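Long-range contact in peptidase M28 (Shewanella amazonensis SB2B, PDB 3IIB), which probably acts as a zinc-dependent carboxypeptidase or dipeptidase of the M28 family, with two zinc ions in its active site: residues 13-27 / 275-287. Residues are numbered along the deposited sequence; the frame is centred on the assembly and turned at random.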
ATOM      1  N   LEU A  13      -3.325  -8.487  36.266  1.00  4.73           N
ATOM      2  CA  LEU A  13      -3.996  -8.587  34.968  1.00  4.46           C
ATOM      3  C   LEU A  13      -3.134  -8.016  33.856  1.00  4.91           C
ATOM      4  O   LEU A  13      -3.023  -8.599  32.762  1.00  6.15           O
ATOM      5  CB  LEU A  13      -5.376  -7.920  34.995  1.00  5.41           C
ATOM      6  CG  LEU A  13      -6.431  -8.651  35.846  1.00  3.42           C
ATOM      7  CD1 LEU A  13      -7.646  -7.709  36.141  1.00  4.02           C
ATOM      8  CD2 LEU A  13      -6.864  -9.965  35.133  1.00  4.84           C
ATOM      9  N   ALA A  14      -2.497  -6.881  34.119  1.00  6.26           N
ATOM     10  CA  ALA A  14      -1.614  -6.303  33.117  1.00  5.46           C
ATOM     11  C   ALA A  14      -0.430  -7.191  32.833  1.00  5.15           C
ATOM     12  O   ALA A  14       0.000  -7.264  31.701  1.00  5.75           O
ATOM     13  CB  ALA A  14      -1.160  -4.967  33.529  1.00  2.37           C
ATOM     14  N   GLN A  15       0.122  -7.815  33.878  1.00  3.04           N
ATOM     15  CA  GLN A  15       1.198  -8.810  33.692  1.00  4.03           C
ATOM     16  C   GLN A  15       0.739  -9.912  32.743  1.00  6.18           C
ATOM     17  O   GLN A  15       1.482 -10.301  31.804  1.00  6.84           O
ATOM     18  CB  GLN A  15       1.656  -9.468  35.010  1.00  6.35           C
ATOM     19  CG  GLN A  15       2.336  -8.547  36.029  1.00  6.15           C
ATOM     20  CD  GLN A  15       2.228  -9.075  37.463  1.00  4.93           C
ATOM     21  OE1 GLN A  15       1.986 -10.264  37.693  1.00  9.60           O
ATOM     22  NE2 GLN A  15       2.341  -8.153  38.443  1.00  6.46           N
ATOM     23  N   LYS A  16      -0.434 -10.466  33.004  1.00  4.77           N
ATOM     24  CA  LYS A  16      -0.964 -11.530  32.141  1.00  5.39           C
ATOM     25  C   LYS A  16      -1.081 -11.086  30.695  1.00  5.86           C
ATOM     26  O   LYS A  16      -0.767 -11.857  29.787  1.00  7.48           O
ATOM     27  CB  LYS A  16      -2.362 -11.989  32.600  1.00  5.64           C
ATOM     28  CG  LYS A  16      -2.426 -12.527  34.031  1.00  8.66           C
ATOM     29  CD  LYS A  16      -1.380 -13.628  34.318  1.00  7.26           C
ATOM     30  CE  LYS A  16      -1.655 -14.269  35.711  1.00  7.63           C
ATOM     31  NZ  LYS A  16      -1.550 -13.278  36.817  1.00  6.27           N
ATOM     32  N   ALA A  17      -1.575  -9.876  30.481  1.00  6.39           N
ATOM     33  CA  ALA A  17      -1.777  -9.386  29.104  1.00  8.62           C
ATOM     34  C   ALA A  17      -0.455  -9.326  28.309  1.00  7.01           C
ATOM     35  O   ALA A  17      -0.424  -9.562  27.103  1.00  7.92           O
ATOM     36  CB  ALA A  17      -2.453  -8.026  29.112  1.00  9.75           C
ATOM     37  N   GLN A  18       0.613  -8.964  29.007  1.00  6.10           N
ATOM     38  CA  GLN A  18       1.923  -8.836  28.426  1.00  7.60           C
ATOM     39  C   GLN A  18       2.590 -10.184  28.203  1.00 10.27           C
ATOM     40  O   GLN A  18       3.399 -10.300  27.280  1.00 18.82           O
ATOM     41  CB  GLN A  18       2.787  -7.847  29.221  1.00  7.77           C
ATOM     42  CG  GLN A  18       2.164  -6.443  29.145  1.00 15.78           C
ATOM     43  CD  GLN A  18       2.793  -5.423  30.069  1.00 21.99           C
ATOM     44  OE1 GLN A  18       3.796  -4.770  29.723  1.00 17.17           O
ATOM     45  NE2 GLN A  18       2.192  -5.255  31.242  1.00 16.77           N
ATOM     46  N   SER A  19       2.239 -11.202  28.982  1.00  7.87           N
ATOM     47  CA  SER A  19       2.851 -12.512  28.841  1.00  9.14           C
ATOM     48  C   SER A  19       2.014 -13.491  28.021  1.00 13.22           C
ATOM     49  O   SER A  19       2.460 -14.593  27.769  1.00 14.26           O
ATOM     50  CB  SER A  19       3.157 -13.094  30.211  1.00  9.12           C
ATOM     51  OG  SER A  19       1.965 -13.367  30.949  1.00  9.58           O
ATOM     52  N   SER A  20       0.828 -13.078  27.574  1.00  9.56           N
ATOM     53  CA  SER A  20      -0.133 -14.001  26.889  1.00 11.76           C
ATOM     54  C   SER A  20      -0.339 -13.594  25.426  1.00 11.56           C
ATOM     55  O   SER A  20      -0.523 -12.450  25.125  1.00 12.60           O
ATOM     56  CB  SER A  20      -1.476 -14.009  27.602  1.00 14.00           C
ATOM     57  OG  SER A  20      -2.495 -14.648  26.822  1.00 15.50           O
ATOM     58  N   SER A  21      -0.324 -14.575  24.525  1.00 11.39           N
ATOM     59  CA  SER A  21      -0.562 -14.347  23.099  1.00  8.84           C
ATOM     60  C   SER A  21      -2.077 -14.296  22.777  1.00  6.70           C
ATOM     61  O   SER A  21      -2.452 -14.095  21.611  1.00  6.15           O
ATOM     62  CB  SER A  21       0.099 -15.491  22.288  1.00  8.44           C
ATOM     63  OG  SER A  21      -0.563 -16.722  22.575  1.00 11.79           O
ATOM     64  N   LEU A  22      -2.928 -14.404  23.799  1.00  6.36           N
ATOM     65  CA  LEU A  22      -4.392 -14.542  23.597  1.00  5.44           C
ATOM     66  C   LEU A  22      -4.968 -13.425  22.714  1.00  4.75           C
ATOM     67  O   LEU A  22      -5.654 -13.709  21.746  1.00  5.73           O
ATOM     68  CB  LEU A  22      -5.149 -14.632  24.931  1.00  5.86           C
ATOM     69  CG  LEU A  22      -6.676 -14.813  24.768  1.00  5.31           C
ATOM     70  CD1 LEU A  22      -7.070 -16.119  23.981  1.00  6.28           C
ATOM     71  CD2 LEU A  22      -7.363 -14.730  26.170  1.00  5.45           C
ATOM     72  N   GLY A  23      -4.688 -12.168  23.046  1.00  6.03           N
ATOM     73  CA  GLY A  23      -5.215 -11.028  22.263  1.00  4.09           C
ATOM     74  C   GLY A  23      -4.868 -11.179  20.796  1.00  6.16           C
ATOM     75  O   GLY A  23      -5.735 -11.124  19.916  1.00  5.23           O
ATOM     76  N   TYR A  24      -3.586 -11.414  20.521  1.00  6.23           N
ATOM     77  CA  TYR A  24      -3.128 -11.575  19.131  1.00  5.79           C
ATOM     78  C   TYR A  24      -3.802 -12.788  18.482  1.00  5.27           C
ATOM     79  O   TYR A  24      -4.262 -12.738  17.335  1.00  6.06           O
ATOM     80  CB  TYR A  24      -1.601 -11.730  19.066  1.00  7.04           C
ATOM     81  CG  TYR A  24      -1.135 -11.999  17.632  1.00  4.72           C
ATOM     82  CD1 TYR A  24      -0.885 -10.962  16.746  1.00 12.47           C
ATOM     83  CD2 TYR A  24      -1.040 -13.312  17.162  1.00  8.93           C
ATOM     84  CE1 TYR A  24      -0.489 -11.215  15.447  1.00 10.72           C
ATOM     85  CE2 TYR A  24      -0.656 -13.573  15.871  1.00 13.02           C
ATOM     86  CZ  TYR A  24      -0.386 -12.522  15.017  1.00  9.99           C
ATOM     87  OH  TYR A  24       0.018 -12.816  13.725  1.00 19.17           O
ATOM     88  N   ASP A  25      -3.869 -13.875  19.239  1.00  3.79           N
ATOM     89  CA  ASP A  25      -4.457 -15.113  18.725  1.00  4.22           C
ATOM     90  C   ASP A  25      -5.927 -14.936  18.348  1.00  5.33           C
ATOM     91  O   ASP A  25      -6.386 -15.548  17.401  1.00  6.95           O
ATOM     92  CB  ASP A  25      -4.353 -16.230  19.766  1.00  6.58           C
ATOM     93  CG  ASP A  25      -2.920 -16.693  20.029  1.00  9.14           C
ATOM     94  OD1 ASP A  25      -2.022 -16.513  19.187  1.00  8.02           O
ATOM     95  OD2 ASP A  25      -2.726 -17.228  21.131  1.00 10.80           O
ATOM     96  N   ILE A  26      -6.657 -14.089  19.076  1.00  4.37           N
ATOM     97  CA  ILE A  26      -8.073 -13.884  18.784  1.00  4.10           C
ATOM     98  C   ILE A  26      -8.202 -13.127  17.452  1.00  3.26           C
ATOM     99  O   ILE A  26      -9.018 -13.494  16.585  1.00  4.56           O
ATOM    100  CB  ILE A  26      -8.817 -13.155  19.910  1.00  3.69           C
ATOM    101  CG1 ILE A  26      -8.935 -14.065  21.136  1.00  4.28           C
ATOM    102  CG2 ILE A  26     -10.201 -12.810  19.456  1.00  2.62           C
ATOM    103  CD1 ILE A  26      -9.422 -13.364  22.388  1.00  5.89           C
ATOM    104  N   VAL A  27      -7.383 -12.106  17.259  1.00  3.71           N
ATOM    105  CA  VAL A  27      -7.480 -11.347  16.005  1.00  3.49           C
ATOM    106  C   VAL A  27      -6.911 -12.134  14.802  1.00  3.13           C
ATOM    107  O   VAL A  27      -7.440 -12.033  13.655  1.00  4.05           O
ATOM    108  CB  VAL A  27      -6.922  -9.904  16.076  1.00  5.53           C
ATOM    109  CG1 VAL A  27      -5.442  -9.850  16.415  1.00  6.03           C
ATOM    110  CG2 VAL A  27      -7.204  -9.174  14.721  1.00  5.83           C
ATOM    111  N   ALA A 275     -10.539  -8.404  19.846  1.00  5.11           N
ATOM    112  CA  ALA A 275      -9.520  -9.167  20.562  1.00  3.31           C
ATOM    113  C   ALA A 275      -9.189  -8.520  21.864  1.00  4.97           C
ATOM    114  O   ALA A 275      -8.959  -9.220  22.861  1.00  5.63           O
ATOM    115  CB  ALA A 275      -8.255  -9.307  19.720  1.00  3.63           C
ATOM    116  N   ILE A 276      -9.141  -7.187  21.873  1.00  5.75           N
ATOM    117  CA  ILE A 276      -8.748  -6.462  23.083  1.00  5.40           C
ATOM    118  C   ILE A 276      -9.758  -6.722  24.178  1.00  6.42           C
ATOM    119  O   ILE A 276      -9.392  -7.145  25.291  1.00  4.35           O
ATOM    120  CB  ILE A 276      -8.598  -4.959  22.791  1.00  5.09           C
ATOM    121  CG1 ILE A 276      -7.299  -4.717  22.029  1.00  6.49           C
ATOM    122  CG2 ILE A 276      -8.633  -4.125  24.095  1.00  4.09           C
ATOM    123  CD1 ILE A 276      -7.274  -3.389  21.220  1.00  3.94           C
ATOM    124  N   VAL A 277     -11.045  -6.476  23.881  1.00  6.63           N
ATOM    125  CA  VAL A 277     -12.080  -6.626  24.939  1.00  7.10           C
ATOM    126  C   VAL A 277     -12.328  -8.091  25.313  1.00  3.81           C
ATOM    127  O   VAL A 277     -12.483  -8.414  26.519  1.00  3.94           O
ATOM    128  CB  VAL A 277     -13.393  -5.864  24.647  1.00  3.77           C
ATOM    129  CG1 VAL A 277     -13.102  -4.340  24.452  1.00  6.49           C
ATOM    130  CG2 VAL A 277     -14.177  -6.453  23.446  1.00  4.75           C
ATOM    131  N   THR A 278     -12.261  -8.997  24.340  1.00  3.63           N
ATOM    132  CA  THR A 278     -12.443 -10.454  24.623  1.00  4.01           C
ATOM    133  C   THR A 278     -11.296 -11.008  25.463  1.00  4.37           C
ATOM    134  O   THR A 278     -11.527 -11.693  26.461  1.00  5.61           O
ATOM    135  CB  THR A 278     -12.612 -11.268  23.352  1.00  6.15           C
ATOM    136  OG1 THR A 278     -13.714 -10.738  22.608  1.00  4.88           O
ATOM    137  CG2 THR A 278     -12.906 -12.750  23.673  1.00  5.97           C
ATOM    138  N   ALA A 279     -10.058 -10.720  25.058  1.00  4.38           N
ATOM    139  CA  ALA A 279      -8.898 -11.157  25.841  1.00  5.93           C
ATOM    140  C   ALA A 279      -8.887 -10.557  27.245  1.00  4.94           C
ATOM    141  O   ALA A 279      -8.612 -11.274  28.215  1.00  4.38           O
ATOM    142  CB  ALA A 279      -7.556 -10.839  25.111  1.00  3.48           C
ATOM    143  N   ALA A 280      -9.185  -9.268  27.368  1.00  5.89           N
ATOM    144  CA  ALA A 280      -9.252  -8.606  28.695  1.00  5.45           C
ATOM    145  C   ALA A 280     -10.257  -9.318  29.601  1.00  4.69           C
ATOM    146  O   ALA A 280      -9.963  -9.616  30.764  1.00  5.23           O
ATOM    147  CB  ALA A 280      -9.582  -7.110  28.556  1.00  4.88           C
ATOM    148  N   ALA A 281     -11.436  -9.607  29.066  1.00  3.15           N
ATOM    149  CA  ALA A 281     -12.468 -10.326  29.820  1.00  4.28           C
ATOM    150  C   ALA A 281     -12.005 -11.768  30.192  1.00  5.47           C
ATOM    151  O   ALA A 281     -12.269 -12.238  31.302  1.00  5.40           O
ATOM    152  CB  ALA A 281     -13.814 -10.324  29.050  1.00  4.77           C
ATOM    153  N   LYS A 282     -11.307 -12.457  29.285  1.00  2.80           N
ATOM    154  CA  LYS A 282     -10.824 -13.809  29.548  0.50  4.19           C
ATOM    155  C   LYS A 282      -9.795 -13.789  30.664  1.00  5.35           C
ATOM    156  O   LYS A 282      -9.822 -14.629  31.539  1.00  5.03           O
ATOM    157  CB  LYS A 282     -10.217 -14.428  28.289  0.50  3.98           C
ATOM    158  CG  LYS A 282      -9.572 -15.810  28.476  0.50  6.37           C
ATOM    159  CD  LYS A 282     -10.528 -16.828  29.052  0.50  9.94           C
ATOM    160  CE  LYS A 282     -10.018 -18.226  28.850  0.50  8.75           C
ATOM    161  NZ  LYS A 282      -8.740 -18.521  29.562  0.50  6.78           N
ATOM    162  N   HIS A 283      -8.880 -12.821  30.633  1.00  4.16           N
ATOM    163  CA  HIS A 283      -7.925 -12.727  31.755  1.00  4.15           C
ATOM    164  C   HIS A 283      -8.645 -12.546  33.086  1.00  4.17           C
ATOM    165  O   HIS A 283      -8.184 -13.035  34.115  1.00  5.95           O
ATOM    166  CB  HIS A 283      -6.893 -11.627  31.526  1.00  4.42           C
ATOM    167  CG  HIS A 283      -5.955 -11.935  30.405  1.00  6.01           C
ATOM    168  ND1 HIS A 283      -5.163 -13.064  30.390  1.00  8.12           N
ATOM    169  CD2 HIS A 283      -5.728 -11.301  29.234  1.00  7.42           C
ATOM    170  CE1 HIS A 283      -4.492 -13.110  29.248  1.00 11.09           C
ATOM    171  NE2 HIS A 283      -4.800 -12.037  28.543  1.00  6.45           N
ATOM    172  N   ILE A 284      -9.731 -11.788  33.076  1.00  4.05           N
ATOM    173  CA  ILE A 284     -10.533 -11.573  34.291  1.00  4.39           C
ATOM    174  C   ILE A 284     -11.248 -12.869  34.701  1.00  2.90           C
ATOM    175  O   ILE A 284     -11.229 -13.271  35.894  1.00  4.95           O
ATOM    176  CB  ILE A 284     -11.498 -10.387  34.128  1.00  4.44           C
ATOM    177  CG1 ILE A 284     -10.705  -9.079  34.122  1.00  5.66           C
ATOM    178  CG2 ILE A 284     -12.590 -10.414  35.273  1.00  2.64           C
ATOM    179  CD1 ILE A 284     -11.521  -7.826  33.720  1.00  3.77           C
ATOM    180  N   LEU A 285     -11.808 -13.548  33.700  1.00  4.94           N
ATOM    181  CA  LEU A 285     -12.471 -14.846  33.907  1.00  4.87           C
ATOM    182  C   LEU A 285     -11.537 -15.873  34.538  1.00  5.39           C
ATOM    183  O   LEU A 285     -11.983 -16.698  35.388  1.00  6.69           O
ATOM    184  CB  LEU A 285     -13.047 -15.374  32.564  1.00  3.08           C
ATOM    185  CG  LEU A 285     -13.928 -16.636  32.546  1.00  8.50           C
ATOM    186  CD1 LEU A 285     -15.266 -16.398  33.242  1.00  9.85           C
ATOM    187  CD2 LEU A 285     -14.175 -17.071  31.061  1.00  8.38           C
ATOM    188  N   ASP A 286     -10.253 -15.817  34.147  1.00  5.59           N
ATOM    189  CA  ASP A 286      -9.197 -16.662  34.691  1.00  7.39           C
ATOM    190  C   ASP A 286      -8.853 -16.392  36.145  1.00  6.47           C
ATOM    191  O   ASP A 286      -8.178 -17.208  36.747  1.00  9.88           O
ATOM    192  CB  ASP A 286      -7.865 -16.469  33.940  1.00  9.26           C
ATOM    193  CG  ASP A 286      -7.876 -17.009  32.526  1.00 18.85           C
ATOM    194  OD1 ASP A 286      -8.772 -17.805  32.200  1.00 12.81           O
ATOM    195  OD2 ASP A 286      -6.958 -16.612  31.747  1.00 17.47           O
ATOM    196  N   LEU A 287      -9.230 -15.243  36.702  1.00  5.33           N
ATOM    197  CA  LEU A 287      -8.888 -14.956  38.100  1.00  3.64           C
ATOM    198  C   LEU A 287      -9.588 -15.917  39.033  1.00  5.98           C
ATOM    199  O   LEU A 287     -10.701 -16.354  38.760  1.00  5.22           O
ATOM    200  CB  LEU A 287      -9.315 -13.561  38.470  1.00  7.12           C
ATOM    201  CG  LEU A 287      -8.609 -12.397  37.804  1.00  5.81           C
ATOM    202  CD1 LEU A 287      -9.391 -11.121  38.148  1.00  2.64           C
ATOM    203  CD2 LEU A 287      -7.170 -12.308  38.284  1.00  2.62           C
TER
HETATM  204  O   HOH W   1      -3.637 -11.642  25.921  1.00  6.35           O
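Packing is tightest where G23 meets A275 and A279: the methyl of A279 lies 3.7 Å from G23 CA, and A275 CB comes within 3.1 Å of G23 O. The lack of a side chain on G23, facing two alanines, is consistent with the 8.4 Å approach of the axes of helices 22-27 and 275-285. I26 and V27 flank the site against A275, and I26 CD1 reaches T278 CG2. The axis of helix 13-19 stays 10.1 Å from that of 275-285, with H283 and L13 between them. Backbone of K16 and A17 lies over one imidazole face; a water in the ring plane joins H283 NE2 to G23 N. With chi1 at 167°, S20 OG swings away from its own N, accepts from L22 N as a cap and borders the ring edge; an alanine here would probably leave that N-H uncapped and the imidazole less firmly bounded. L13 CD1 rests on I284, CD2 on H283 O (3.5 Å) and L287. Toward solvent, L22 and K282 are partly exposed, and their contact, resting on one of two K282 conformers, is doubtful. Helix 267-285, carrying zinc ligand D269 near its start, lies between the N-terminal helices and strand 293-300; helix 413-432 flanks L13 and A17, helix 42-57 I26 and T278.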